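Foldase protein PrsA (Streptococcus pneumoniae, PDB 5TVL) probably assists the folding of secreted proteins outside the cell membrane, acting as a lipoprotein peptidyl-prolyl cis-trans isomerase. Local coordinates at residues 98-103 and 233-238; 111-116 and 221-226; 117-122 and 166-171; 123-128 and 145-150; 190-195 and 210-215. All coordinates share one frame; numbering follows the deposited sequence.

How the interactions relate
Interactions 3, 4 and 5 share the sheet of the parvulin-type isomerase domain. Strand 120-127 serves both 3 and 4, and strand 207-216, its neighbour, carries 5; the centres of 4 and 5 are about 9 Å apart. Interaction 3 is an antiparallel ladder and 5 a loop bonded along a strand, whereas 4 packs a helix on the sheet through apolar atoms and one ring. Interactions 1 and 2 join helices and a loop that flank the sheet strands in sequence, and they have apolar or aromatic chemistry. They touch through I234 and A112, and interaction 2 meets interaction 3 at Y116. None is wholly buried, and 3 alone touches no other subunit.

Interaction 1. Residues 98-103 and 233-238; sequences KVAEAE and VILTQK
Two carboxylates, those of E103 and E101, are the flat groups here, and neither serves as a stacking surface for the opposing helix. E103 brings OE1 to 4.2 Å from NZ of K238, too far for a salt bridge, so the opposite charges probably attract only loosely. E101 directs its acid group elsewhere, with OE2 in a salt bridge to K231 one turn before L235. A nearby ring, F244 of helix 242-255, takes K238 in a cation-pi contact and is also touched by A100 and E103.

The motif is a helix pair. The C-terminal end of helix 79-102 packs against helix 227-239 with the short axes 9.5 Å apart and their directions 132° from each other. The four sheet strands between residues 120 and 216 lie in the chain between these two helices, consistent with an inserted parvulin domain as in PrsA relatives.

A100 points its methyl at the partner, and CB lies 3.4 Å from CD2 of L235 and 4.0 Å from CB of K238. L235 leads with its branch end: CG lies beside its own backbone N (chi1 -70°), which carries CD2 toward helix 79-102. Beside A100, the aliphatic part of E101 closes the flank of the leucine. K238 is bent twice along its chain and also packs on T243 of the second subunit. On the E101 side, CD2 of L235 stands 3.6 Å from CG and 3.4 Å from N of E101.

Interaction 2. Residues 111-116 and 221-226; sequences KAFDEY and SNIDDY
The ring of F113 lies against the backbone and side chain of I223. CA of I223 sits over the ring centre, 4.0 Å from the centroid and 11° off the normal, a CH-pi contact. Closer to the helix, CD1 of I223 reaches CB of F113 at 3.7 Å. The outer end of the ring meets S221, whose O lies near the ring plane at the edge, 3.7 Å from CZ of F113. With CG anti to N (chi1 179°), F113 extends from its helix straight into the 221-226 loop.

Y226 touches both F113, in the helix, and Y116, the first residue beyond it. CE1 of F113 comes to the edge of the Y226 ring, 3.9 Å from CD2 of Y226, whereas CE2 of Y116 lies over one face of that ring, 3.7 Å from CD1 of Y226. The tyrosine rings are oblique, with planes 47° apart and centroids separated by 5.4 Å.

Further out, K219 probably helps to fix the helix end: its NZ binds the carbonyl oxygens of both F113 and Y116, and the same residue makes a cation-pi contact with F113. The hydroxyl of Y226 is held by N of S220. L230 of helix 227-239 packs on F113 and Y116, while Q74 of the third subunit touches F113 and I223.

F113, Y116 and Y226 thus form an aromatic cluster where helix 106-115, just before strand 120-127, meets the loop between strand 207-216 and helix 227-239, consistent with an inserted parvulin-type domain.

Interaction 3. Residues 117-122 and 166-171; sequences TPDVTA and EITFDS
The carbonyl oxygen of A122 accepts the shortest bond here, from N of I167 at 2.7 Å. The same oxygen also receives a CA-H...O contact from E166. The return bond, A122 N to O of I167, spans 2.8 Å. V120 and F169 form the next hydrogen-bonded pair, each of their two bonds 3.1 Å from N to O, and between these pairs T121 faces T168 without backbone bonds. Their hydroxyls, OG1 to OG1, are joined by a weak bond.

This antiparallel ladder joins the first two strands of the parvulin fold, 120-127 and the outermost strand 166-169. On the face carrying V120, A122 and F169, CG of F169 sits between its backbone N and carbonyl carbon (chi1 54°), which brings the ring to V120: CG2 of V120 lies over one ring face, toward the rim, in a CH-pi contact. F185 and A184 of helix 178-186 pack over these two side chains.

Past the strand ends, S171 grips T117 twice. OG of S171 accepts N of T117 at 3.1 Å, almost straight at 173°, and N of S171 reaches O of T117 at 3.2 Å. Alongside, the carboxylates of D119 and D170 lie side by side without a hydrogen bond, their like charges probably repelling, and OD1 of D170 takes a weak bond from OH of Y116.

Interaction 4. Residues 123-128 and 145-150; sequences QIIRLN and ADFAQL
The amide oxygen of Q123 approaches the first turn of helix 147-154 but does not bond to it: OE1 lies 3.3 Å from N of A148 at a poor angle. Its chain is extended beyond CG and runs antiparallel to the F147 side chain, alongside it, with CB 3.5 Å from CD2 of the ring and the amide turned 64° from the ring plane. The other end of that amide, NE2, makes a weak bond to OG1 of T214 on the neighbouring strand.

I125 supplies the apolar half. With chi1 at -52° its CG1 lies beside the backbone N, and CD1 reaches over one face of the F147 ring, toward the rim, in a CH-pi contact 3.8 Å from the centroid. CD1 is also 4.0 Å from CB of L150, so one methyl bridges ring and leucine. F147 itself comes off the helix start, ending against strand 120-127 and touching K212 of strand 207-216.

The contact thus seats the second helix of the parvulin fold on the first strand of its sheet. Its chemistry implies that adhesion comes from the ring and aliphatic groups, while Q123 probably adds at most a mild dipolar attraction to the helix start.

Interaction 5. Residues 190-195 and 210-215; sequences DGVSDV and IVKLTK
S193 and V211 form the tight end of this contact, and D190 with K212 the loose one. N of S193 gives a nearly straight bond to O of V211 (2.9 Å, 170°), and N of V211 answers to OG of S193, also at 2.9 Å. A side-chain oxygen thus takes the place of a backbone carbonyl. With chi1 at 73°, OG is turned back over its own backbone, where it also donates to O of D194. V211 is buried further by V180 and A184 of helix 178-186.

In the middle G191 and V192 run alongside strand 207-216, an inner strand of the parvulin sheet, last in sequence, with a single bridge from V192 to K212; the loop leads into edge strand 196-198. N of L213 binds O of G191 at 3.2 Å. CG2 of V192 lies 3.4 Å from CD of K212, and CG1 of V192 is 4.0 Å from CG2 of I210.

Exposed D190 itself makes a bent bond, N to O of L213 (134°). OD1 of D190 and NZ of K212 remain 5.0 Å apart, too far to pair. The chemistry implies that backbone polarity and the serine hydroxyl, not charge pairing, fix this loop.

Interaction 1. Residues 98-103 and 233-238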
# COMPACT_ATOMS: atom_id res chain seq x y z
N LYS A 98 6.28 9.95 16.01
CA LYS A 98 6.06 11.06 16.96
C LYS A 98 5.17 12.16 16.41
O LYS A 98 4.25 12.63 17.10
CB LYS A 98 7.39 11.70 17.39
CG LYS A 98 8.23 10.86 18.32
CD LYS A 98 9.31 11.70 18.97
CE LYS A 98 10.24 10.86 19.84
NZ LYS A 98 11.30 11.68 20.48
N VAL A 99 5.44 12.59 15.17
CA VAL A 99 4.68 13.67 14.54
C VAL A 99 3.26 13.20 14.19
O VAL A 99 2.31 13.97 14.32
CB VAL A 99 5.42 14.26 13.31
CG1 VAL A 99 4.58 15.35 12.64
CG2 VAL A 99 6.77 14.83 13.71
N ALA A 100 3.14 11.94 13.77
CA ALA A 100 1.82 11.33 13.52
C ALA A 100 0.99 11.27 14.80
O ALA A 100 -0.20 11.59 14.78
CB ALA A 100 1.99 9.94 12.93
N GLU A 101 1.61 10.85 15.90
CA GLU A 101 0.99 10.89 17.24
C GLU A 101 0.61 12.31 17.66
O GLU A 101 -0.48 12.53 18.20
CB GLU A 101 1.92 10.27 18.30
CG GLU A 101 1.91 8.75 18.33
CD GLU A 101 2.82 8.18 19.41
OE1 GLU A 101 4.02 8.55 19.45
OE2 GLU A 101 2.34 7.35 20.21
N ALA A 102 1.51 13.27 17.43
CA ALA A 102 1.29 14.68 17.76
C ALA A 102 0.19 15.35 16.92
O ALA A 102 -0.45 16.28 17.39
CB ALA A 102 2.59 15.46 17.62
N GLU A 103 -0.01 14.87 15.68
CA GLU A 103 -1.03 15.42 14.77
C GLU A 103 -2.38 14.68 14.82
O GLU A 103 -3.30 15.05 14.08
CB GLU A 103 -0.48 15.45 13.33
CG GLU A 103 0.59 16.51 13.12
CD GLU A 103 1.21 16.50 11.73
OE1 GLU A 103 0.76 15.72 10.86
OE2 GLU A 103 2.16 17.28 11.50
N VAL A 233 -3.71 1.85 13.76
CA VAL A 233 -4.09 1.86 12.34
C VAL A 233 -3.92 3.24 11.69
O VAL A 233 -3.58 3.32 10.50
CB VAL A 233 -5.52 1.32 12.07
CG1 VAL A 233 -5.65 -0.12 12.55
CG2 VAL A 233 -6.61 2.20 12.68
N ILE A 234 -4.16 4.30 12.45
CA ILE A 234 -3.91 5.68 11.98
C ILE A 234 -2.40 5.95 11.86
O ILE A 234 -1.97 6.62 10.91
CB ILE A 234 -4.59 6.73 12.89
CG1 ILE A 234 -6.11 6.58 12.83
CG2 ILE A 234 -4.21 8.16 12.47
CD1 ILE A 234 -6.86 7.26 13.96
N LEU A 235 -1.61 5.43 12.80
CA LEU A 235 -0.16 5.64 12.80
C LEU A 235 0.55 4.85 11.70
O LEU A 235 1.39 5.41 11.00
CB LEU A 235 0.46 5.32 14.17
CG LEU A 235 0.14 6.28 15.32
CD1 LEU A 235 0.70 5.72 16.62
CD2 LEU A 235 0.66 7.69 15.08
N THR A 236 0.22 3.57 11.56
CA THR A 236 0.81 2.72 10.51
C THR A 236 0.44 3.17 9.09
O THR A 236 1.18 2.89 8.14
CB THR A 236 0.45 1.23 10.69
OG1 THR A 236 -0.96 1.09 10.86
CG2 THR A 236 1.17 0.64 11.89
N GLN A 237 -0.70 3.85 8.94
CA GLN A 237 -1.08 4.48 7.67
C GLN A 237 -0.09 5.59 7.31
O GLN A 237 0.47 5.59 6.22
CB GLN A 237 -2.50 5.06 7.75
CG GLN A 237 -3.04 5.67 6.46
CD GLN A 237 -4.24 6.57 6.71
OE1 GLN A 237 -4.24 7.74 6.31
NE2 GLN A 237 -5.25 6.04 7.38
N LYS A 238 0.12 6.51 8.25
CA LYS A 238 1.08 7.61 8.08
C LYS A 238 2.52 7.13 7.94
O LYS A 238 3.32 7.77 7.25
CB LYS A 238 0.99 8.59 9.26
CG LYS A 238 -0.33 9.34 9.38
CD LYS A 238 -0.45 10.43 8.32
CE LYS A 238 -1.66 11.32 8.57
NZ LYS A 238 -1.44 12.29 9.68

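Interaction 2. Residues 111-116 and 221-226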
# COMPACT_ATOMS: atom_id res chain seq x y z
N LYS A 111 -13.56 9.26 12.91
CA LYS A 111 -13.69 8.63 11.59
C LYS A 111 -13.23 7.17 11.64
O LYS A 111 -13.89 6.30 11.08
CB LYS A 111 -12.88 9.42 10.55
CG LYS A 111 -13.08 8.98 9.11
CD LYS A 111 -12.69 10.10 8.15
CE LYS A 111 -12.73 9.66 6.69
NZ LYS A 111 -11.54 8.86 6.30
N ALA A 112 -12.11 6.93 12.31
CA ALA A 112 -11.60 5.56 12.52
C ALA A 112 -12.55 4.73 13.38
O ALA A 112 -12.84 3.58 13.05
CB ALA A 112 -10.21 5.61 13.16
N PHE A 113 -13.04 5.31 14.47
CA PHE A 113 -14.02 4.65 15.35
C PHE A 113 -15.30 4.27 14.60
O PHE A 113 -15.85 3.19 14.83
CB PHE A 113 -14.34 5.56 16.55
CG PHE A 113 -15.35 4.98 17.53
CD1 PHE A 113 -15.30 3.65 17.93
CD2 PHE A 113 -16.33 5.81 18.08
CE1 PHE A 113 -16.23 3.14 18.83
CE2 PHE A 113 -17.25 5.31 18.99
CZ PHE A 113 -17.20 3.97 19.36
N ASP A 114 -15.75 5.14 13.70
CA ASP A 114 -16.93 4.89 12.87
C ASP A 114 -16.72 3.71 11.91
O ASP A 114 -17.56 2.80 11.84
CB ASP A 114 -17.30 6.15 12.07
CG ASP A 114 -18.63 6.03 11.33
OD1 ASP A 114 -19.66 5.79 12.00
OD2 ASP A 114 -18.64 6.18 10.09
N GLU A 115 -15.60 3.72 11.20
CA GLU A 115 -15.29 2.71 10.17
C GLU A 115 -14.82 1.36 10.74
O GLU A 115 -14.91 0.34 10.06
CB GLU A 115 -14.24 3.26 9.19
CG GLU A 115 -14.72 4.46 8.38
CD GLU A 115 -13.62 5.11 7.55
OE1 GLU A 115 -12.72 4.38 7.06
OE2 GLU A 115 -13.66 6.34 7.39
N TYR A 116 -14.31 1.37 11.97
CA TYR A 116 -13.80 0.16 12.62
C TYR A 116 -14.92 -0.80 13.04
O TYR A 116 -15.95 -0.37 13.54
CB TYR A 116 -12.96 0.54 13.85
CG TYR A 116 -12.44 -0.63 14.66
CD1 TYR A 116 -11.27 -1.30 14.30
CD2 TYR A 116 -13.11 -1.05 15.81
CE1 TYR A 116 -10.79 -2.36 15.06
CE2 TYR A 116 -12.64 -2.11 16.57
CZ TYR A 116 -11.48 -2.76 16.20
OH TYR A 116 -11.02 -3.81 16.96
N SER A 221 -20.18 1.80 22.55
CA SER A 221 -20.45 3.23 22.39
C SER A 221 -19.24 4.09 22.80
O SER A 221 -19.09 5.21 22.30
CB SER A 221 -21.67 3.62 23.22
OG SER A 221 -22.01 4.98 23.02
N ASN A 222 -18.42 3.58 23.71
CA ASN A 222 -17.25 4.31 24.21
C ASN A 222 -16.03 4.04 23.33
O ASN A 222 -15.59 2.89 23.18
CB ASN A 222 -16.97 3.92 25.67
CG ASN A 222 -15.97 4.85 26.36
OD1 ASN A 222 -15.59 5.89 25.82
ND2 ASN A 222 -15.56 4.47 27.56
N ILE A 223 -15.48 5.11 22.75
CA ILE A 223 -14.28 5.04 21.90
C ILE A 223 -13.06 4.47 22.64
O ILE A 223 -12.27 3.73 22.05
CB ILE A 223 -13.94 6.41 21.26
CG1 ILE A 223 -12.89 6.24 20.15
CG2 ILE A 223 -13.46 7.42 22.30
CD1 ILE A 223 -12.75 7.45 19.24
N ASP A 224 -12.93 4.80 23.93
CA ASP A 224 -11.78 4.36 24.75
C ASP A 224 -11.60 2.84 24.85
O ASP A 224 -10.50 2.38 25.15
CB ASP A 224 -11.84 4.99 26.16
CG ASP A 224 -11.57 6.50 26.16
OD1 ASP A 224 -10.74 6.98 25.36
OD2 ASP A 224 -12.18 7.21 26.99
N ASP A 225 -12.66 2.07 24.61
CA ASP A 225 -12.57 0.60 24.53
C ASP A 225 -11.73 0.11 23.34
O ASP A 225 -11.19 -1.00 23.39
CB ASP A 225 -13.98 -0.03 24.44
CG ASP A 225 -14.84 0.24 25.67
OD1 ASP A 225 -14.30 0.24 26.81
OD2 ASP A 225 -16.06 0.44 25.51
N TYR A 226 -11.64 0.91 22.27
CA TYR A 226 -10.84 0.57 21.08
C TYR A 226 -9.72 1.58 20.75
O TYR A 226 -9.04 1.41 19.74
CB TYR A 226 -11.77 0.43 19.86
CG TYR A 226 -12.97 -0.46 20.11
CD1 TYR A 226 -12.82 -1.84 20.30
CD2 TYR A 226 -14.26 0.07 20.14
CE1 TYR A 226 -13.92 -2.66 20.52
CE2 TYR A 226 -15.37 -0.74 20.37
CZ TYR A 226 -15.20 -2.10 20.56
OH TYR A 226 -16.29 -2.91 20.78

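Interaction 3. Residues 117-122 and 166-171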
# COMPACT_ATOMS: atom_id res chain seq x y z
N THR A 117 -14.68 -2.09 12.82
CA THR A 117 -15.57 -3.17 13.23
C THR A 117 -14.78 -4.07 14.19
O THR A 117 -13.66 -4.47 13.87
CB THR A 117 -16.04 -4.00 12.02
OG1 THR A 117 -16.45 -3.13 10.96
CG2 THR A 117 -17.20 -4.92 12.38
N PRO A 118 -15.36 -4.39 15.38
CA PRO A 118 -14.59 -5.09 16.41
C PRO A 118 -14.32 -6.57 16.10
O PRO A 118 -14.79 -7.08 15.08
CB PRO A 118 -15.48 -4.95 17.65
CG PRO A 118 -16.86 -4.94 17.09
CD PRO A 118 -16.76 -4.18 15.80
N ASP A 119 -13.57 -7.23 16.98
CA ASP A 119 -13.17 -8.63 16.78
C ASP A 119 -14.37 -9.54 16.55
O ASP A 119 -15.35 -9.50 17.29
CB ASP A 119 -12.35 -9.16 17.97
CG ASP A 119 -10.85 -8.86 17.84
OD1 ASP A 119 -10.27 -9.11 16.76
OD2 ASP A 119 -10.24 -8.39 18.83
N VAL A 120 -14.30 -10.33 15.48
CA VAL A 120 -15.26 -11.40 15.22
C VAL A 120 -14.46 -12.69 15.04
O VAL A 120 -13.40 -12.69 14.41
CB VAL A 120 -16.16 -11.11 13.99
CG1 VAL A 120 -16.75 -9.71 14.09
CG2 VAL A 120 -15.42 -11.28 12.67
N THR A 121 -14.96 -13.78 15.62
CA THR A 121 -14.40 -15.10 15.39
C THR A 121 -15.15 -15.72 14.21
O THR A 121 -16.34 -15.45 14.00
CB THR A 121 -14.53 -16.00 16.63
OG1 THR A 121 -14.04 -15.29 17.78
CG2 THR A 121 -13.72 -17.29 16.46
N ALA A 122 -14.45 -16.54 13.44
CA ALA A 122 -15.03 -17.22 12.29
C ALA A 122 -14.15 -18.37 11.86
O ALA A 122 -12.99 -18.47 12.27
CB ALA A 122 -15.20 -16.24 11.13
N GLU A 166 -10.55 -22.07 12.34
CA GLU A 166 -10.96 -20.92 13.15
C GLU A 166 -9.96 -19.76 13.10
O GLU A 166 -8.75 -19.98 12.98
CB GLU A 166 -11.19 -21.33 14.61
CG GLU A 166 -11.77 -20.23 15.50
CD GLU A 166 -12.24 -20.72 16.85
OE1 GLU A 166 -13.11 -21.62 16.89
OE2 GLU A 166 -11.76 -20.20 17.88
N ILE A 167 -10.49 -18.54 13.19
CA ILE A 167 -9.67 -17.32 13.23
C ILE A 167 -10.47 -16.15 13.80
O ILE A 167 -11.68 -16.05 13.59
CB ILE A 167 -9.12 -16.98 11.82
CG1 ILE A 167 -8.12 -15.81 11.89
CG2 ILE A 167 -10.25 -16.67 10.83
CD1 ILE A 167 -7.16 -15.75 10.73
N THR A 168 -9.77 -15.27 14.52
CA THR A 168 -10.33 -14.02 15.04
C THR A 168 -9.68 -12.84 14.31
O THR A 168 -8.48 -12.88 14.02
CB THR A 168 -10.07 -13.89 16.56
OG1 THR A 168 -10.60 -15.04 17.24
CG2 THR A 168 -10.71 -12.63 17.14
N PHE A 169 -10.47 -11.81 13.99
CA PHE A 169 -9.94 -10.61 13.30
C PHE A 169 -10.81 -9.35 13.43
O PHE A 169 -12.03 -9.43 13.59
CB PHE A 169 -9.68 -10.91 11.81
CG PHE A 169 -10.87 -11.46 11.06
CD1 PHE A 169 -11.08 -12.84 10.99
CD2 PHE A 169 -11.76 -10.62 10.40
CE1 PHE A 169 -12.16 -13.36 10.29
CE2 PHE A 169 -12.84 -11.13 9.70
CZ PHE A 169 -13.04 -12.50 9.64
N ASP A 170 -10.15 -8.19 13.36
CA ASP A 170 -10.80 -6.89 13.26
C ASP A 170 -11.11 -6.60 11.80
O ASP A 170 -10.79 -7.39 10.92
CB ASP A 170 -9.88 -5.77 13.77
CG ASP A 170 -9.52 -5.91 15.23
OD1 ASP A 170 -10.40 -6.25 16.04
OD2 ASP A 170 -8.35 -5.64 15.57
N SER A 171 -11.71 -5.44 11.56
CA SER A 171 -11.75 -4.83 10.23
C SER A 171 -10.34 -4.46 9.75
O SER A 171 -10.07 -4.51 8.55
CB SER A 171 -12.60 -3.57 10.24
OG SER A 171 -12.13 -2.66 11.22

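Interaction 4. Residues 123-128 and 145-150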
# COMPACT_ATOMS: atom_id res chain seq x y z
N GLN A 123 -14.71 -19.24 11.02
CA GLN A 123 -13.98 -20.36 10.44
C GLN A 123 -13.94 -20.19 8.93
O GLN A 123 -14.97 -19.96 8.31
CB GLN A 123 -14.66 -21.68 10.81
CG GLN A 123 -14.67 -21.97 12.30
CD GLN A 123 -15.59 -23.12 12.68
OE1 GLN A 123 -15.67 -24.12 11.96
NE2 GLN A 123 -16.28 -22.99 13.80
N ILE A 124 -12.74 -20.28 8.35
CA ILE A 124 -12.54 -20.10 6.91
C ILE A 124 -12.04 -21.38 6.26
O ILE A 124 -11.43 -22.22 6.91
CB ILE A 124 -11.58 -18.92 6.58
CG1 ILE A 124 -10.19 -19.11 7.20
CG2 ILE A 124 -12.18 -17.60 7.06
CD1 ILE A 124 -9.17 -18.10 6.71
N ILE A 125 -12.34 -21.53 4.96
CA ILE A 125 -11.85 -22.65 4.15
C ILE A 125 -11.33 -22.10 2.81
O ILE A 125 -12.12 -21.79 1.92
CB ILE A 125 -12.97 -23.71 3.89
CG1 ILE A 125 -13.62 -24.15 5.21
CG2 ILE A 125 -12.41 -24.92 3.15
CD1 ILE A 125 -14.76 -25.13 5.05
N ARG A 126 -10.01 -21.99 2.69
CA ARG A 126 -9.37 -21.56 1.44
C ARG A 126 -9.23 -22.74 0.47
O ARG A 126 -8.91 -23.86 0.89
CB ARG A 126 -8.00 -20.93 1.71
CG ARG A 126 -7.44 -20.15 0.53
CD ARG A 126 -6.14 -19.44 0.90
NE ARG A 126 -5.04 -20.38 1.12
CZ ARG A 126 -3.80 -20.03 1.47
NH1 ARG A 126 -3.47 -18.75 1.65
NH2 ARG A 126 -2.88 -20.97 1.65
N LEU A 127 -9.47 -22.49 -0.82
CA LEU A 127 -9.46 -23.53 -1.86
C LEU A 127 -8.77 -23.03 -3.13
O LEU A 127 -8.79 -21.83 -3.43
CB LEU A 127 -10.90 -23.94 -2.18
CG LEU A 127 -11.58 -24.81 -1.12
CD1 LEU A 127 -12.96 -24.27 -0.74
CD2 LEU A 127 -11.67 -26.27 -1.56
N ASN A 128 -8.16 -23.95 -3.87
CA ASN A 128 -7.45 -23.63 -5.11
C ASN A 128 -8.38 -23.67 -6.32
O ASN A 128 -8.31 -22.78 -7.17
CB ASN A 128 -6.27 -24.60 -5.33
CG ASN A 128 -5.18 -24.43 -4.29
OD1 ASN A 128 -5.46 -24.10 -3.14
ND2 ASN A 128 -3.93 -24.64 -4.70
N ALA A 145 -24.03 -28.57 9.46
CA ALA A 145 -22.81 -29.25 9.04
C ALA A 145 -21.63 -28.95 9.97
O ALA A 145 -21.60 -27.89 10.61
CB ALA A 145 -22.46 -28.87 7.61
N ASP A 146 -20.68 -29.88 10.05
CA ASP A 146 -19.48 -29.72 10.89
C ASP A 146 -18.39 -28.95 10.12
O ASP A 146 -17.53 -29.54 9.45
CB ASP A 146 -18.96 -31.06 11.45
CG ASP A 146 -18.72 -32.14 10.39
OD1 ASP A 146 -19.11 -31.95 9.21
OD2 ASP A 146 -18.16 -33.20 10.74
N PHE A 147 -18.45 -27.63 10.23
CA PHE A 147 -17.59 -26.73 9.44
C PHE A 147 -16.10 -26.88 9.78
O PHE A 147 -15.25 -26.65 8.92
CB PHE A 147 -18.04 -25.27 9.62
CG PHE A 147 -17.62 -24.37 8.49
CD1 PHE A 147 -18.44 -24.20 7.38
CD2 PHE A 147 -16.40 -23.70 8.54
CE1 PHE A 147 -18.06 -23.38 6.33
CE2 PHE A 147 -16.01 -22.87 7.49
CZ PHE A 147 -16.84 -22.71 6.39
N ALA A 148 -15.80 -27.24 11.03
CA ALA A 148 -14.43 -27.55 11.44
C ALA A 148 -13.86 -28.76 10.69
O ALA A 148 -12.69 -28.75 10.32
CB ALA A 148 -14.37 -27.78 12.94
N GLN A 149 -14.69 -29.78 10.47
CA GLN A 149 -14.29 -30.98 9.73
C GLN A 149 -14.07 -30.68 8.24
O GLN A 149 -13.08 -31.12 7.65
CB GLN A 149 -15.34 -32.09 9.88
CG GLN A 149 -14.88 -33.48 9.46
CD GLN A 149 -13.91 -34.13 10.45
OE1 GLN A 149 -13.53 -33.54 11.46
NE2 GLN A 149 -13.51 -35.36 10.14
N LEU A 150 -15.00 -29.93 7.65
CA LEU A 150 -14.89 -29.52 6.25
C LEU A 150 -13.67 -28.62 6.00
O LEU A 150 -13.11 -28.63 4.91
CB LEU A 150 -16.17 -28.82 5.78
CG LEU A 150 -17.42 -29.71 5.72
CD1 LEU A 150 -18.68 -28.85 5.58
CD2 LEU A 150 -17.34 -30.73 4.59

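Interaction 5. Residues 190-195 and 210-215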
# COMPACT_ATOMS: atom_id res chain seq x y z
N ASP A 190 -23.55 -18.11 13.10
CA ASP A 190 -23.78 -19.44 12.51
C ASP A 190 -24.24 -19.37 11.04
O ASP A 190 -24.96 -20.26 10.57
CB ASP A 190 -24.75 -20.28 13.36
CG ASP A 190 -24.30 -20.42 14.81
OD1 ASP A 190 -23.09 -20.60 15.05
OD2 ASP A 190 -25.17 -20.37 15.70
N GLY A 191 -23.81 -18.34 10.32
CA GLY A 191 -24.18 -18.12 8.92
C GLY A 191 -23.01 -18.43 8.00
O GLY A 191 -21.88 -18.08 8.31
N VAL A 192 -23.30 -19.07 6.87
CA VAL A 192 -22.29 -19.52 5.92
C VAL A 192 -22.35 -18.67 4.65
O VAL A 192 -23.42 -18.53 4.04
CB VAL A 192 -22.47 -21.02 5.56
CG1 VAL A 192 -21.46 -21.46 4.50
CG2 VAL A 192 -22.36 -21.89 6.80
N SER A 193 -21.21 -18.10 4.26
CA SER A 193 -21.11 -17.31 3.03
C SER A 193 -21.10 -18.22 1.81
O SER A 193 -20.85 -19.43 1.91
CB SER A 193 -19.84 -16.45 3.04
OG SER A 193 -18.66 -17.23 2.84
N ASP A 194 -21.37 -17.62 0.65
CA ASP A 194 -21.11 -18.26 -0.65
C ASP A 194 -19.61 -18.16 -0.95
O ASP A 194 -18.84 -17.67 -0.11
CB ASP A 194 -21.95 -17.60 -1.74
CG ASP A 194 -23.44 -17.78 -1.52
OD1 ASP A 194 -23.90 -18.94 -1.42
OD2 ASP A 194 -24.16 -16.76 -1.44
N VAL A 195 -19.18 -18.62 -2.13
CA VAL A 195 -17.76 -18.58 -2.50
C VAL A 195 -17.29 -17.13 -2.67
O VAL A 195 -17.89 -16.36 -3.42
CB VAL A 195 -17.43 -19.41 -3.78
CG1 VAL A 195 -15.94 -19.31 -4.11
CG2 VAL A 195 -17.84 -20.87 -3.60
N ILE A 210 -14.60 -19.88 1.77
CA ILE A 210 -15.94 -20.06 2.34
C ILE A 210 -15.80 -19.70 3.81
O ILE A 210 -14.93 -20.24 4.50
CB ILE A 210 -16.45 -21.51 2.17
CG1 ILE A 210 -16.47 -21.92 0.69
CG2 ILE A 210 -17.85 -21.65 2.75
CD1 ILE A 210 -16.63 -23.41 0.45
N VAL A 211 -16.66 -18.80 4.29
CA VAL A 211 -16.58 -18.28 5.67
C VAL A 211 -17.80 -18.73 6.47
O VAL A 211 -18.92 -18.76 5.96
CB VAL A 211 -16.50 -16.74 5.69
CG1 VAL A 211 -16.31 -16.21 7.11
CG2 VAL A 211 -15.37 -16.24 4.80
N LYS A 212 -17.56 -19.08 7.74
CA LYS A 212 -18.60 -19.44 8.70
C LYS A 212 -18.40 -18.55 9.93
O LYS A 212 -17.41 -18.71 10.65
CB LYS A 212 -18.46 -20.92 9.08
CG LYS A 212 -19.34 -21.43 10.21
CD LYS A 212 -20.77 -21.69 9.77
CE LYS A 212 -21.64 -22.14 10.94
NZ LYS A 212 -21.33 -23.52 11.41
N LEU A 213 -19.33 -17.63 10.18
CA LEU A 213 -19.26 -16.75 11.35
C LEU A 213 -19.63 -17.53 12.62
O LEU A 213 -20.68 -18.16 12.67
CB LEU A 213 -20.17 -15.54 11.19
CG LEU A 213 -19.94 -14.38 12.18
CD1 LEU A 213 -18.64 -13.65 11.88
CD2 LEU A 213 -21.12 -13.42 12.16
N THR A 214 -18.74 -17.48 13.62
CA THR A 214 -18.91 -18.18 14.89
C THR A 214 -19.31 -17.21 16.01
O THR A 214 -20.28 -17.46 16.74
CB THR A 214 -17.62 -18.94 15.29
OG1 THR A 214 -17.26 -19.86 14.25
CG2 THR A 214 -17.80 -19.71 16.60
N LYS A 215 -18.56 -16.11 16.15
CA LYS A 215 -18.79 -15.11 17.20
C LYS A 215 -18.61 -13.69 16.64
O LYS A 215 -17.83 -13.48 15.71
CB LYS A 215 -17.84 -15.35 18.37
CG LYS A 215 -18.26 -14.72 19.70
CD LYS A 215 -19.47 -15.41 20.30
CE LYS A 215 -19.69 -15.03 21.76
NZ LYS A 215 -18.83 -15.80 22.70